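Local atomic coordinates of protein CbbY (Rhodobacter sphaeroides, PDB entry 4UAS), a protein that dephosphorylates xylulose-1,5-bisphosphate, a potent inhibitor of Rubisco, with high selectivity and with magnesium as cofactor. Residues L159-L164 against K185-R190; R182-K185 against R190-V193. All coordinates share one frame; numbering follows the deposited sequence.

In the fold
Both contacts belong to the Rossmann-like core of this phosphatase, and both use helix 178-186 and the chain leaving it. Interaction 1 sets the helix exit against the neighbouring helix 155-164; interaction 2 lays the last turn of the same helix on strand 190-193, to which that exit leads. Their centres are about 10 Å apart, their segments overlap at Lys185 and Arg190, which touch only in interaction 2, and Leu189 N to Ala184 O, 3.1 Å and probably a hydrogen bond, links the two. Interaction 2 is nearer the catalytic centre: the side chain of Cys191 is about 8 Å from that of Asp8 and 10 Å from the bound magnesium ion, against about 10 and 14 Å for Leu189.

Interaction 1. Residues L159-L164 against K185-R190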
ATOM      1  N   LEU A 159      13.885   5.160  -3.184  1.00  7.84           N
ATOM      2  CA  LEU A 159      13.436   6.363  -3.916  1.00  8.39           C
ATOM      3  C   LEU A 159      12.891   7.381  -2.931  1.00  8.14           C
ATOM      4  O   LEU A 159      13.264   8.555  -2.938  1.00  9.65           O
ATOM      5  CB  LEU A 159      12.393   5.947  -4.954  1.00  8.98           C
ATOM      6  CG  LEU A 159      11.600   7.087  -5.577  1.00 11.07           C
ATOM      7  CD1 LEU A 159      12.434   8.125  -6.220  1.00 13.53           C
ATOM      8  CD2 LEU A 159      10.485   6.554  -6.447  1.00 12.16           C
ATOM      9  N   ALA A 160      11.957   6.954  -2.055  1.00  8.33           N
ATOM     10  CA  ALA A 160      11.346   7.854  -1.121  1.00  9.09           C
ATOM     11  C   ALA A 160      12.386   8.511  -0.235  1.00  9.11           C
ATOM     12  O   ALA A 160      12.297   9.724   0.055  1.00 10.19           O
ATOM     13  CB  ALA A 160      10.323   7.096  -0.288  1.00  9.62           C
ATOM     14  N   LEU A 161      13.309   7.725   0.269  1.00  8.84           N
ATOM     15  CA  LEU A 161      14.364   8.280   1.149  1.00  9.04           C
ATOM     16  C   LEU A 161      15.254   9.282   0.420  1.00 10.50           C
ATOM     17  O   LEU A 161      15.677  10.294   1.022  1.00 11.55           O
ATOM     18  CB  LEU A 161      15.202   7.185   1.722  1.00  9.50           C
ATOM     19  CG  LEU A 161      14.541   6.349   2.817  1.00 10.28           C
ATOM     20  CD1 LEU A 161      15.350   5.079   3.053  1.00 12.12           C
ATOM     21  CD2 LEU A 161      14.410   7.150   4.077  1.00 11.20           C
ATOM     22  N   ARG A 162      15.595   9.046  -0.839  1.00 10.07           N
ATOM     23  CA  ARG A 162      16.373   9.989  -1.610  1.00 10.63           C
ATOM     24  C   ARG A 162      15.617  11.303  -1.734  1.00 11.03           C
ATOM     25  O   ARG A 162      16.178  12.405  -1.601  1.00 13.12           O
ATOM     26  CB  ARG A 162      16.793   9.416  -2.960  1.00 12.60           C
ATOM     27  CG  ARG A 162      17.765  10.401  -3.665  1.00 12.92           C
ATOM     28  CD  ARG A 162      18.377   9.940  -4.917  1.00 19.91           C
ATOM     29  NE  ARG A 162      17.413   9.493  -5.709  1.00 17.35           N
ATOM     30  CZ  ARG A 162      17.026   8.182  -5.992  1.00 17.01           C
ATOM     31  NH1 ARG A 162      17.606   7.017  -5.726  1.00 20.50           N
ATOM     32  NH2 ARG A 162      15.990   8.130  -6.669  1.00 13.23           N
ATOM     33  N   GLU A 163      14.335  11.238  -2.049  1.00 10.74           N
ATOM     34  CA  GLU A 163      13.518  12.438  -2.196  1.00 11.20           C
ATOM     35  C   GLU A 163      13.332  13.162  -0.883  1.00 12.11           C
ATOM     36  O   GLU A 163      13.337  14.387  -0.862  1.00 16.18           O
ATOM     37  CB  GLU A 163      12.171  12.116  -2.835  1.00 12.10           C
ATOM     38  CG  GLU A 163      12.316  11.696  -4.273  1.00 14.90           C
ATOM     39  CD  GLU A 163      11.091  11.679  -5.110  1.00 21.98           C
ATOM     40  OE1 GLU A 163      10.907  12.667  -5.838  1.00 30.04           O
ATOM     41  OE2 GLU A 163      10.373  10.715  -5.027  1.00 35.24           O
ATOM     42  N   LEU A 164      13.179  12.436   0.225  1.00 12.63           N
ATOM     43  CA  LEU A 164      13.087  13.037   1.538  1.00 13.23           C
ATOM     44  C   LEU A 164      14.373  13.669   1.972  1.00 15.40           C
ATOM     45  O   LEU A 164      14.336  14.639   2.776  1.00 16.35           O
ATOM     46  CB  LEU A 164      12.720  11.975   2.595  1.00 12.58           C
ATOM     47  CG  LEU A 164      11.274  11.506   2.622  1.00 14.24           C
ATOM     48  CD1 LEU A 164      11.172  10.199   3.419  1.00 14.10           C
ATOM     49  CD2 LEU A 164      10.307  12.572   3.202  1.00 17.69           C
ATOM     50  N   LYS A 185      13.087  -3.116   5.341  1.00  7.70           N
ATOM     51  CA  LYS A 185      14.338  -3.547   5.967  1.00  8.26           C
ATOM     52  C   LYS A 185      15.515  -3.490   5.015  1.00  9.11           C
ATOM     53  O   LYS A 185      16.637  -3.112   5.389  1.00 10.18           O
ATOM     54  CB  LYS A 185      14.172  -4.933   6.580  1.00  9.63           C
ATOM     55  CG  LYS A 185      13.307  -4.952   7.801  1.00 11.85           C
ATOM     56  CD  LYS A 185      14.223  -4.445   8.990  1.00 16.15           C
ATOM     57  CE  LYS A 185      13.411  -3.996  10.142  1.00 18.17           C
ATOM     58  NZ  LYS A 185      14.359  -3.709  11.284  1.00 19.78           N
ATOM     59  N   GLY A 186      15.291  -3.838   3.746  1.00  8.85           N
ATOM     60  CA  GLY A 186      16.337  -3.739   2.707  1.00  8.89           C
ATOM     61  C   GLY A 186      16.799  -2.331   2.450  1.00 10.44           C
ATOM     62  O   GLY A 186      17.899  -2.122   1.977  1.00 13.13           O
ATOM     63  N   ALA A 187      15.944  -1.342   2.740  1.00  9.37           N
ATOM     64  CA  ALA A 187      16.279   0.066   2.627  1.00  9.20           C
ATOM     65  C   ALA A 187      16.898   0.618   3.909  1.00  9.78           C
ATOM     66  O   ALA A 187      17.157   1.790   4.010  1.00 11.44           O
ATOM     67  CB  ALA A 187      15.043   0.854   2.211  1.00  9.27           C
ATOM     68  N   GLY A 188      17.159  -0.251   4.887  1.00 10.00           N
ATOM     69  CA  GLY A 188      17.804   0.144   6.131  1.00 10.68           C
ATOM     70  C   GLY A 188      16.875   0.728   7.166  1.00 11.10           C
ATOM     71  O   GLY A 188      17.333   1.359   8.127  1.00 12.28           O
ATOM     72  N   LEU A 189      15.563   0.547   6.998  1.00  9.99           N
ATOM     73  CA  LEU A 189      14.580   1.181   7.875  1.00  9.45           C
ATOM     74  C   LEU A 189      14.113   0.235   8.960  1.00 11.22           C
ATOM     75  O   LEU A 189      13.795  -0.926   8.722  1.00 12.55           O
ATOM     76  CB  LEU A 189      13.337   1.567   7.019  1.00  8.80           C
ATOM     77  CG  LEU A 189      13.589   2.709   6.044  1.00  9.21           C
ATOM     78  CD1 LEU A 189      12.517   2.749   5.018  1.00 10.00           C
ATOM     79  CD2 LEU A 189      13.667   4.017   6.781  1.00 11.17           C
ATOM     80  N   ARG A 190      13.988   0.794  10.137  1.00 10.24           N
ATOM     81  CA  ARG A 190      13.131   0.192  11.138  1.00  9.89           C
ATOM     82  C   ARG A 190      11.698   0.172  10.642  1.00  8.99           C
ATOM     83  O   ARG A 190      11.255   1.065   9.918  1.00  9.67           O
ATOM     84  CB  ARG A 190      13.258   0.906  12.439  1.00 13.28           C
ATOM     85  CG  ARG A 190      14.690   0.608  13.109  1.00 17.66           C
ATOM     86  CD  ARG A 190      14.899   1.098  14.509  1.00 21.55           C
ATOM     87  NE  ARG A 190      14.505   2.515  14.524  1.00 23.66           N
ATOM     88  CZ  ARG A 190      13.417   3.043  15.090  1.00 23.92           C
ATOM     89  NH1 ARG A 190      12.496   2.221  15.595  1.00 25.01           N
ATOM     90  NH2 ARG A 190      13.204   4.373  15.036  1.00 32.51           N
TER
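Leu161 reaches from helix 155-164 to Ala187 and Leu189, in the turn that carries the chain out of helix 178-186. The two helices are neighbours on the parallel sheet of the Rossmann-like HAD core, and this small apolar contact joins one helix to the turn after the other. The CB of Leu161 points across but touches nothing there. Because CG lies beside the backbone N, anti to the carbonyl carbon (chi1 -73°), the branch is carried on toward the turn; CG itself still stops 4.7 Å from Leu189 CD1. The methyls do the work. Leu161 CD1 meets Leu189 CD1 at 4.2 Å, tip to tip, and sits 4.3 Å from Ala187 CB. Its companion, Leu161 CD2, comes to 4.2 Å from Leu189 CD2.

The turn holds its shape through a Schellman motif: Gly188, with positive phi, is the C' residue, Gly188 N bonds to Lys185 O (3.0 Å), and Leu189 N returns to Ala184 O. That reversal presents Ala187 and Leu189 to the same leucine. Tyr157 touches both of them from helix 155-164, and Pro168 packs on Leu161. The nearest approach of all is to the backbone, where Leu161 CD1 rests 3.9 Å from Ala187 O in van der Waals contact.

Interaction 2. Residues R182-K185 against R190-V193; sequences RAAK and RCIV
Ala184 turns its methyl toward Cys191, and this pair is the enclosed, buried half of the contact. It joins the helix and the second strand of the beta-alpha-beta unit made by strand 171-175, helix 178-186 and strand 190-193. Ala184 CB lies 4.0 Å from Cys191 SG and 4.1 Å from Cys191 CB, so one methyl touches both atoms of the cysteine side chain. With SG anti to the backbone N (chi1 -177°), the sulfur is held against the helix. Ala173 and Tyr157 also touch Ala184, closing in this core.

At similar distances, Lys185 makes the more open, partly exposed half. Its chain bends at chi2 (-79°) and crosses over the strand at Arg190 and Cys191, bringing CE to 4.1 Å from Cys191 N and 4.2 Å from Cys191 CB, and NZ to 4.1 Å from Arg190 CA. Arg190 itself starts away from the helix, and its NH2 is hydrogen-bonded to Leu223 O.

No hydrogen bond joins the two segments directly; the polar link passes through Asp208, whose OD2 accepts from Cys191 N and forms a salt bridge with Lys185 NZ. One carboxylate oxygen therefore ties the helix end to the strand backbone, and the ammonium probably helps keep that carboxylate charged.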
ATOM      1  N   ARG A 182      10.000  -6.671   4.227  1.00  7.51           N
ATOM      2  CA  ARG A 182      11.274  -6.969   3.568  1.00  7.70           C
ATOM      3  C   ARG A 182      11.816  -5.767   2.804  1.00  7.49           C
ATOM      4  O   ARG A 182      13.030  -5.491   2.817  1.00  7.74           O
ATOM      5  CB  ARG A 182      11.122  -8.157   2.624  1.00  8.22           C
ATOM      6  CG  ARG A 182      10.896  -9.475   3.330  1.00  9.81           C
ATOM      7  CD  ARG A 182      10.529 -10.590   2.357  1.00 11.56           C
ATOM      8  NE  ARG A 182      11.620 -10.866   1.466  1.00 12.74           N
ATOM      9  CZ  ARG A 182      11.507 -11.506   0.323  1.00 11.95           C
ATOM     10  NH1 ARG A 182      10.345 -11.911  -0.107  1.00 13.31           N
ATOM     11  NH2 ARG A 182      12.590 -11.720  -0.357  1.00 13.94           N
ATOM     12  N   ALA A 183      10.942  -5.059   2.104  1.00  7.25           N
ATOM     13  CA  ALA A 183      11.325  -3.890   1.327  1.00  6.71           C
ATOM     14  C   ALA A 183      11.850  -2.824   2.254  1.00  7.17           C
ATOM     15  O   ALA A 183      12.896  -2.205   1.945  1.00  7.83           O
ATOM     16  CB  ALA A 183      10.139  -3.405   0.540  1.00  7.24           C
ATOM     17  N   ALA A 184      11.157  -2.538   3.368  1.00  7.20           N
ATOM     18  CA  ALA A 184      11.630  -1.535   4.289  1.00  7.76           C
ATOM     19  C   ALA A 184      12.965  -1.886   4.885  1.00  8.19           C
ATOM     20  O   ALA A 184      13.880  -1.055   4.967  1.00  8.45           O
ATOM     21  CB  ALA A 184      10.576  -1.309   5.379  1.00  7.53           C
ATOM     22  N   LYS A 185      13.087  -3.116   5.341  1.00  7.70           N
ATOM     23  CA  LYS A 185      14.338  -3.547   5.967  1.00  8.26           C
ATOM     24  C   LYS A 185      15.515  -3.490   5.015  1.00  9.11           C
ATOM     25  O   LYS A 185      16.637  -3.112   5.389  1.00 10.18           O
ATOM     26  CB  LYS A 185      14.172  -4.933   6.580  1.00  9.63           C
ATOM     27  CG  LYS A 185      13.307  -4.952   7.801  1.00 11.85           C
ATOM     28  CD  LYS A 185      14.223  -4.445   8.990  1.00 16.15           C
ATOM     29  CE  LYS A 185      13.411  -3.996  10.142  1.00 18.17           C
ATOM     30  NZ  LYS A 185      14.359  -3.709  11.284  1.00 19.78           N
ATOM     31  N   ARG A 190      13.988   0.794  10.137  1.00 10.24           N
ATOM     32  CA  ARG A 190      13.131   0.192  11.138  1.00  9.89           C
ATOM     33  C   ARG A 190      11.698   0.172  10.642  1.00  8.99           C
ATOM     34  O   ARG A 190      11.255   1.065   9.918  1.00  9.67           O
ATOM     35  CB  ARG A 190      13.258   0.906  12.439  1.00 13.28           C
ATOM     36  CG  ARG A 190      14.690   0.608  13.109  1.00 17.66           C
ATOM     37  CD  ARG A 190      14.899   1.098  14.509  1.00 21.55           C
ATOM     38  NE  ARG A 190      14.505   2.515  14.524  1.00 23.66           N
ATOM     39  CZ  ARG A 190      13.417   3.043  15.090  1.00 23.92           C
ATOM     40  NH1 ARG A 190      12.496   2.221  15.595  1.00 25.01           N
ATOM     41  NH2 ARG A 190      13.204   4.373  15.036  1.00 32.51           N
ATOM     42  N   CYS A 191      10.963  -0.862  11.032  1.00  8.74           N
ATOM     43  CA  CYS A 191       9.644  -1.078  10.439  1.00  8.45           C
ATOM     44  C   CYS A 191       8.678  -1.619  11.525  1.00  8.84           C
ATOM     45  O   CYS A 191       8.980  -2.576  12.215  1.00 10.65           O
ATOM     46  CB  CYS A 191       9.757  -2.072   9.292  1.00  8.96           C
ATOM     47  SG  CYS A 191       8.198  -2.365   8.411  1.00  9.38           S
ATOM     48  N   ILE A 192       7.578  -0.886  11.657  0.50  7.97           N
ATOM     49  CA  ILE A 192       6.440  -1.251  12.527  0.50  8.95           C
ATOM     50  C   ILE A 192       5.382  -1.903  11.658  0.50  8.31           C
ATOM     51  O   ILE A 192       4.924  -1.282  10.712  0.50  8.77           O
ATOM     52  CB  ILE A 192       5.794   0.009  13.071  0.50 11.40           C
ATOM     53  CG1 ILE A 192       6.838   0.959  13.665  0.50 10.63           C
ATOM     54  CG2 ILE A 192       4.734  -0.391  14.085  0.50 11.53           C
ATOM     55  CD1 ILE A 192       7.684   0.314  14.720  0.50 14.22           C
ATOM     56  N   VAL A 193       5.003  -3.141  12.006  1.00  7.50           N
ATOM     57  CA  VAL A 193       4.023  -3.881  11.273  1.00  6.90           C
ATOM     58  C   VAL A 193       2.721  -3.982  12.069  1.00  7.19           C
ATOM     59  O   VAL A 193       2.755  -4.381  13.236  1.00  8.05           O
ATOM     60  CB  VAL A 193       4.535  -5.271  10.857  1.00  7.62           C
ATOM     61  CG1 VAL A 193       3.437  -6.080  10.191  1.00  9.84           C
ATOM     62  CG2 VAL A 193       5.747  -5.177   9.966  1.00  9.29           C
TER